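Local atomic coordinates of uncharacterized protein DUF1344 (Bacteroides vulgatus ATCC 8482, PDB entry 3K6O), a protein that is of unknown function but belongs to the NigD-like family, pairing an OB domain with a C-terminal beta sandwich, and probably is a lipoprotein. Residues N103-M111 and V191-Y201. Numbering follows the deposited sequence.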
ATOM      1  N   ASN A 103     -17.673  -8.039  -5.428  1.00 34.15           N
ATOM      2  CA  ASN A 103     -16.955  -7.383  -6.489  1.00 33.85           C
ATOM      3  C   ASN A 103     -17.696  -6.111  -6.878  1.00 33.05           C
ATOM      4  O   ASN A 103     -17.985  -5.866  -8.040  1.00 33.33           O
ATOM      5  CB  ASN A 103     -16.814  -8.304  -7.694  1.00 34.34           C
ATOM      6  CG  ASN A 103     -15.822  -7.772  -8.705  1.00 37.79           C
ATOM      7  OD1 ASN A 103     -14.896  -6.988  -8.365  1.00 33.22           O
ATOM      8  ND2 ASN A 103     -16.009  -8.170  -9.965  1.00 38.38           N
HETATM    9  N   MSE A 104     -17.988  -5.295  -5.884  1.00 32.69           N
HETATM   10  CA  MSE A 104     -18.680  -4.039  -6.088  1.00 32.20           C
HETATM   11  C   MSE A 104     -17.775  -2.948  -6.666  1.00 32.26           C
HETATM   12  O   MSE A 104     -16.542  -2.971  -6.517  1.00 30.61           O
HETATM   13  CB  MSE A 104     -19.257  -3.600  -4.757  1.00 33.35           C
HETATM   14  CG  MSE A 104     -20.319  -4.593  -4.209  1.00 34.36           C
HETATM   15 SE   MSE A 104     -21.057  -3.904  -2.586  1.00 41.11          SE
HETATM   16  CE  MSE A 104     -22.447  -2.732  -3.382  1.00 44.00           C
ATOM     17  N   LYS A 105     -18.388  -2.004  -7.365  1.00 31.84           N
ATOM     18  CA  LYS A 105     -17.641  -0.949  -8.016  1.00 32.04           C
ATOM     19  C   LYS A 105     -16.938  -0.075  -6.972  1.00 31.70           C
ATOM     20  O   LYS A 105     -17.535   0.303  -5.962  1.00 31.23           O
ATOM     21  CB  LYS A 105     -18.572  -0.106  -8.903  1.00 32.68           C
ATOM     22  CG  LYS A 105     -19.121  -0.897 -10.117  1.00 33.83           C
ATOM     23  CD  LYS A 105     -19.720   0.006 -11.206  1.00 38.23           C
ATOM     24  CE  LYS A 105     -19.962  -0.781 -12.544  1.00 40.43           C
ATOM     25  NZ  LYS A 105     -18.677  -1.365 -13.134  1.00 42.53           N
ATOM     26  N   VAL A 106     -15.676   0.244  -7.242  1.00 31.32           N
ATOM     27  CA  VAL A 106     -14.853   1.063  -6.356  1.00 31.69           C
ATOM     28  C   VAL A 106     -14.104   2.116  -7.196  1.00 32.38           C
ATOM     29  O   VAL A 106     -13.760   1.867  -8.358  1.00 31.58           O
ATOM     30  CB  VAL A 106     -13.825   0.207  -5.583  1.00 32.36           C
ATOM     31  CG1 VAL A 106     -12.815  -0.491  -6.543  1.00 30.81           C
ATOM     32  CG2 VAL A 106     -13.048   1.053  -4.548  1.00 30.92           C
ATOM     33  N   GLN A 107     -13.876   3.284  -6.597  1.00 33.44           N
ATOM     34  CA  GLN A 107     -13.097   4.366  -7.215  1.00 34.26           C
ATOM     35  C   GLN A 107     -11.657   4.305  -6.762  1.00 33.57           C
ATOM     36  O   GLN A 107     -11.376   4.502  -5.587  1.00 32.99           O
ATOM     37  CB  GLN A 107     -13.698   5.727  -6.845  1.00 35.12           C
ATOM     38  CG  GLN A 107     -12.965   6.920  -7.465  1.00 37.95           C
ATOM     39  CD  GLN A 107     -13.618   8.259  -7.134  1.00 41.76           C
ATOM     40  OE1 GLN A 107     -14.659   8.323  -6.466  1.00 43.94           O
ATOM     41  NE2 GLN A 107     -13.001   9.341  -7.603  1.00 43.79           N
ATOM     42  N   ILE A 108     -10.750   3.995  -7.687  1.00 33.96           N
ATOM     43  CA  ILE A 108      -9.329   3.961  -7.405  1.00 34.09           C
ATOM     44  C   ILE A 108      -8.705   5.313  -7.738  1.00 34.64           C
ATOM     45  O   ILE A 108      -8.859   5.793  -8.838  1.00 35.40           O
ATOM     46  CB  ILE A 108      -8.589   2.899  -8.231  1.00 34.31           C
ATOM     47  CG1 ILE A 108      -9.130   1.483  -7.944  1.00 34.24           C
ATOM     48  CG2 ILE A 108      -7.062   2.944  -7.920  1.00 33.39           C
ATOM     49  CD1 ILE A 108      -9.168   1.111  -6.455  1.00 34.28           C
ATOM     50  N   LYS A 109      -8.028   5.933  -6.781  1.00 34.79           N
ATOM     51  CA  LYS A 109      -7.300   7.179  -7.024  1.00 34.59           C
ATOM     52  C   LYS A 109      -5.822   6.928  -7.350  1.00 33.89           C
ATOM     53  O   LYS A 109      -5.261   7.609  -8.182  1.00 34.14           O
ATOM     54  CB  LYS A 109      -7.441   8.132  -5.825  1.00 35.61           C
ATOM     55  CG  LYS A 109      -8.822   8.750  -5.679  1.00 36.97           C
ATOM     56  CD  LYS A 109      -8.785  10.106  -4.983  1.00 41.92           C
ATOM     57  CE  LYS A 109     -10.047  10.902  -5.266  1.00 43.34           C
ATOM     58  NZ  LYS A 109     -10.154  12.148  -4.436  1.00 46.99           N
ATOM     59  N   ASP A 110      -5.175   5.974  -6.685  1.00 33.31           N
ATOM     60  CA  ASP A 110      -3.807   5.577  -7.043  1.00 32.38           C
ATOM     61  C   ASP A 110      -3.618   4.081  -6.832  1.00 32.00           C
ATOM     62  O   ASP A 110      -4.175   3.522  -5.909  1.00 31.38           O
ATOM     63  CB  ASP A 110      -2.769   6.309  -6.191  1.00 32.77           C
ATOM     64  CG  ASP A 110      -2.710   7.769  -6.484  1.00 33.08           C
ATOM     65  OD1 ASP A 110      -2.080   8.131  -7.486  1.00 32.80           O
ATOM     66  OD2 ASP A 110      -3.304   8.550  -5.725  1.00 34.51           O
HETATM   67  N   MSE A 111      -2.850   3.439  -7.705  1.00 31.02           N
HETATM   68  CA  MSE A 111      -2.383   2.100  -7.433  1.00 32.07           C
HETATM   69  C   MSE A 111      -1.005   1.883  -8.005  1.00 31.35           C
HETATM   70  O   MSE A 111      -0.779   2.156  -9.168  1.00 31.82           O
HETATM   71  CB  MSE A 111      -3.332   1.042  -7.989  1.00 32.09           C
HETATM   72  CG  MSE A 111      -2.806  -0.434  -7.735  1.00 34.77           C
HETATM   73 SE   MSE A 111      -3.866  -1.672  -8.854  1.00 39.64          SE
HETATM   74  CE  MSE A 111      -5.482  -1.311  -7.958  1.00 34.93           C
ATOM     75  N   VAL A 191      -9.797  -4.779 -11.635  1.00 29.28           N
ATOM     76  CA  VAL A 191     -10.578  -3.836 -10.854  1.00 29.81           C
ATOM     77  C   VAL A 191     -11.937  -3.633 -11.497  1.00 31.20           C
ATOM     78  O   VAL A 191     -12.048  -3.507 -12.746  1.00 32.20           O
ATOM     79  CB  VAL A 191      -9.855  -2.473 -10.759  1.00 30.50           C
ATOM     80  CG1 VAL A 191     -10.759  -1.365 -10.096  1.00 29.64           C
ATOM     81  CG2 VAL A 191      -8.535  -2.666 -10.001  1.00 25.34           C
ATOM     82  N   ASN A 192     -12.953  -3.570 -10.649  1.00 31.29           N
ATOM     83  CA  ASN A 192     -14.282  -3.210 -11.080  1.00 31.87           C
ATOM     84  C   ASN A 192     -14.480  -1.737 -10.712  1.00 32.42           C
ATOM     85  O   ASN A 192     -14.684  -1.402  -9.545  1.00 32.13           O
ATOM     86  CB  ASN A 192     -15.298  -4.114 -10.406  1.00 31.33           C
ATOM     87  CG  ASN A 192     -16.697  -3.954 -10.975  1.00 31.96           C
ATOM     88  OD1 ASN A 192     -16.911  -3.275 -11.980  1.00 30.65           O
ATOM     89  ND2 ASN A 192     -17.656  -4.559 -10.314  1.00 32.24           N
ATOM     90  N   PRO A 193     -14.383  -0.841 -11.700  1.00 33.60           N
ATOM     91  CA  PRO A 193     -14.322   0.596 -11.419  1.00 34.88           C
ATOM     92  C   PRO A 193     -15.685   1.263 -11.372  1.00 36.23           C
ATOM     93  O   PRO A 193     -16.564   0.838 -12.074  1.00 36.55           O
ATOM     94  CB  PRO A 193     -13.498   1.120 -12.590  1.00 34.34           C
ATOM     95  CG  PRO A 193     -13.912   0.227 -13.737  1.00 34.39           C
ATOM     96  CD  PRO A 193     -14.258  -1.120 -13.145  1.00 33.79           C
ATOM     97  N   VAL A 194     -15.845   2.321 -10.580  1.00 39.36           N
ATOM     98  CA  VAL A 194     -17.127   3.055 -10.515  1.00 41.48           C
ATOM     99  C   VAL A 194     -17.569   3.675 -11.829  1.00 43.73           C
ATOM    100  O   VAL A 194     -18.753   3.594 -12.208  1.00 44.22           O
ATOM    101  CB  VAL A 194     -17.163   4.183  -9.435  1.00 41.64           C
ATOM    102  CG1 VAL A 194     -16.834   3.637  -8.056  1.00 40.55           C
ATOM    103  CG2 VAL A 194     -16.247   5.333  -9.803  1.00 43.26           C
ATOM    104  N   ASP A 195     -16.653   4.330 -12.527  1.00 45.82           N
ATOM    105  CA  ASP A 195     -17.009   4.848 -13.871  1.00 47.39           C
ATOM    106  C   ASP A 195     -16.151   3.988 -14.792  1.00 48.36           C
ATOM    107  O   ASP A 195     -14.883   4.041 -14.725  1.00 49.29           O
ATOM    108  CB  ASP A 195     -16.728   6.357 -14.028  1.00 47.44           C
ATOM    109  N   GLY A 196     -16.837   3.128 -15.548  1.00 47.86           N
ATOM    110  CA  GLY A 196     -16.181   2.206 -16.449  1.00 47.51           C
ATOM    111  C   GLY A 196     -16.564   0.750 -16.255  1.00 47.46           C
ATOM    112  O   GLY A 196     -17.492   0.395 -15.498  1.00 48.69           O
ATOM    113  N   GLU A 197     -15.830  -0.102 -16.950  1.00 46.15           N
ATOM    114  CA  GLU A 197     -16.095  -1.519 -16.954  1.00 45.48           C
ATOM    115  C   GLU A 197     -14.848  -2.190 -16.398  1.00 43.91           C
ATOM    116  O   GLU A 197     -13.801  -1.561 -16.326  1.00 42.99           O
ATOM    117  CB  GLU A 197     -16.382  -1.969 -18.377  1.00 45.67           C
ATOM    118  CG  GLU A 197     -17.382  -1.045 -19.098  1.00 48.61           C
ATOM    119  CD  GLU A 197     -18.760  -0.988 -18.402  1.00 52.58           C
ATOM    120  OE1 GLU A 197     -19.163  -2.020 -17.785  1.00 53.41           O
ATOM    121  OE2 GLU A 197     -19.434   0.082 -18.490  1.00 52.19           O
ATOM    122  N   GLU A 198     -14.974  -3.452 -15.997  1.00 42.65           N
ATOM    123  CA  GLU A 198     -13.861  -4.192 -15.389  1.00 42.17           C
ATOM    124  C   GLU A 198     -12.622  -3.926 -16.234  1.00 41.54           C
ATOM    125  O   GLU A 198     -12.707  -3.972 -17.446  1.00 41.68           O
ATOM    126  CB  GLU A 198     -14.181  -5.680 -15.326  1.00 41.43           C
ATOM    127  CG  GLU A 198     -13.202  -6.534 -14.541  1.00 42.75           C
ATOM    128  CD  GLU A 198     -13.378  -6.465 -13.021  1.00 43.56           C
ATOM    129  OE1 GLU A 198     -14.526  -6.357 -12.545  1.00 40.44           O
ATOM    130  OE2 GLU A 198     -12.350  -6.521 -12.297  1.00 45.52           O
ATOM    131  N   LYS A 199     -11.504  -3.590 -15.597  1.00 40.87           N
ATOM    132  CA  LYS A 199     -10.255  -3.309 -16.312  1.00 40.58           C
ATOM    133  C   LYS A 199      -9.027  -3.888 -15.599  1.00 39.24           C
ATOM    134  O   LYS A 199      -9.089  -4.186 -14.421  1.00 38.73           O
ATOM    135  CB  LYS A 199     -10.071  -1.807 -16.485  1.00 41.16           C
ATOM    136  CG  LYS A 199      -9.996  -1.029 -15.184  1.00 43.03           C
ATOM    137  CD  LYS A 199      -9.983   0.458 -15.431  1.00 45.41           C
ATOM    138  CE  LYS A 199      -8.647   0.898 -15.988  1.00 48.71           C
ATOM    139  NZ  LYS A 199      -8.496   2.395 -15.935  1.00 51.83           N
ATOM    140  N   THR A 200      -7.935  -4.046 -16.340  1.00 37.94           N
ATOM    141  CA  THR A 200      -6.691  -4.609 -15.814  1.00 37.78           C
ATOM    142  C   THR A 200      -5.600  -3.569 -15.689  1.00 36.49           C
ATOM    143  O   THR A 200      -5.206  -2.982 -16.683  1.00 37.42           O
ATOM    144  CB  THR A 200      -6.161  -5.697 -16.757  1.00 37.72           C
ATOM    145  OG1 THR A 200      -7.167  -6.686 -16.916  1.00 40.28           O
ATOM    146  CG2 THR A 200      -4.948  -6.378 -16.202  1.00 36.25           C
ATOM    147  N   TYR A 201      -5.107  -3.347 -14.478  1.00 34.54           N
ATOM    148  CA  TYR A 201      -3.894  -2.566 -14.296  1.00 33.84           C
ATOM    149  C   TYR A 201      -2.731  -3.534 -14.558  1.00 33.30           C
ATOM    150  O   TYR A 201      -2.757  -4.654 -14.047  1.00 32.68           O
ATOM    151  CB  TYR A 201      -3.820  -2.010 -12.878  1.00 33.24           C
ATOM    152  CG  TYR A 201      -4.752  -0.868 -12.600  1.00 33.14           C
ATOM    153  CD1 TYR A 201      -6.145  -1.048 -12.609  1.00 32.75           C
ATOM    154  CD2 TYR A 201      -4.256   0.409 -12.303  1.00 34.51           C
ATOM    155  CE1 TYR A 201      -7.002   0.009 -12.354  1.00 31.55           C
ATOM    156  CE2 TYR A 201      -5.118   1.475 -12.026  1.00 34.21           C
ATOM    157  CZ  TYR A 201      -6.481   1.255 -12.063  1.00 33.74           C
ATOM    158  OH  TYR A 201      -7.333   2.279 -11.794  1.00 39.83           O
TER
HETATM  159  O   HOH W   1     -12.369  -7.018  -9.683  1.00 33.13           O
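Asn192 is gripped at both ends of its amide by Asn103 and Lys105. Its ND2 donates to Asn103 O at 2.6 Å, with the acceptor lying in the plane of the Asn192 amide. Its OD1 takes a bond from Lys105 NZ at 2.8 Å. CG of Asn192 stands opposite its own backbone N (chi1 -171°), which carries the amide across to the other segment. The ammonium of Lys105, reached through a bend at the end of its chain (chi4 -60°), also donates to the carbonyls Pro193 O and Gly196 O, each at 3.2 Å. Backbone bonds Val106 N to Asn192 O (3.0 Å) and Val194 N to Val106 O (3.1 Å) make a single beta bridge between Val106 and Pro193. A water joins Asn103 OD1 to Glu198 OE2. Further along, Val191 CG1 packs on Ile108 CG1. The selenium of Met111, a selenomethionine, sits over one face of the Tyr201 ring, 4.3 Å from its centroid, a Met-aromatic contact. With an alanine here in place of Asn192, Asn103 O would probably lose its side-chain donor and the Lys105 ammonium one of its three acceptors. Outward, the contact ties residues around the start of strand 107-113 to the 192-198 loop that links strands 186-191 and 199-204, all within the C-terminal beta sandwich domain. Lys105 probably holds the 192-196 loop by hydrogen bonding rather than by a salt bridge, since the Glu197 carboxylate is near but not touching.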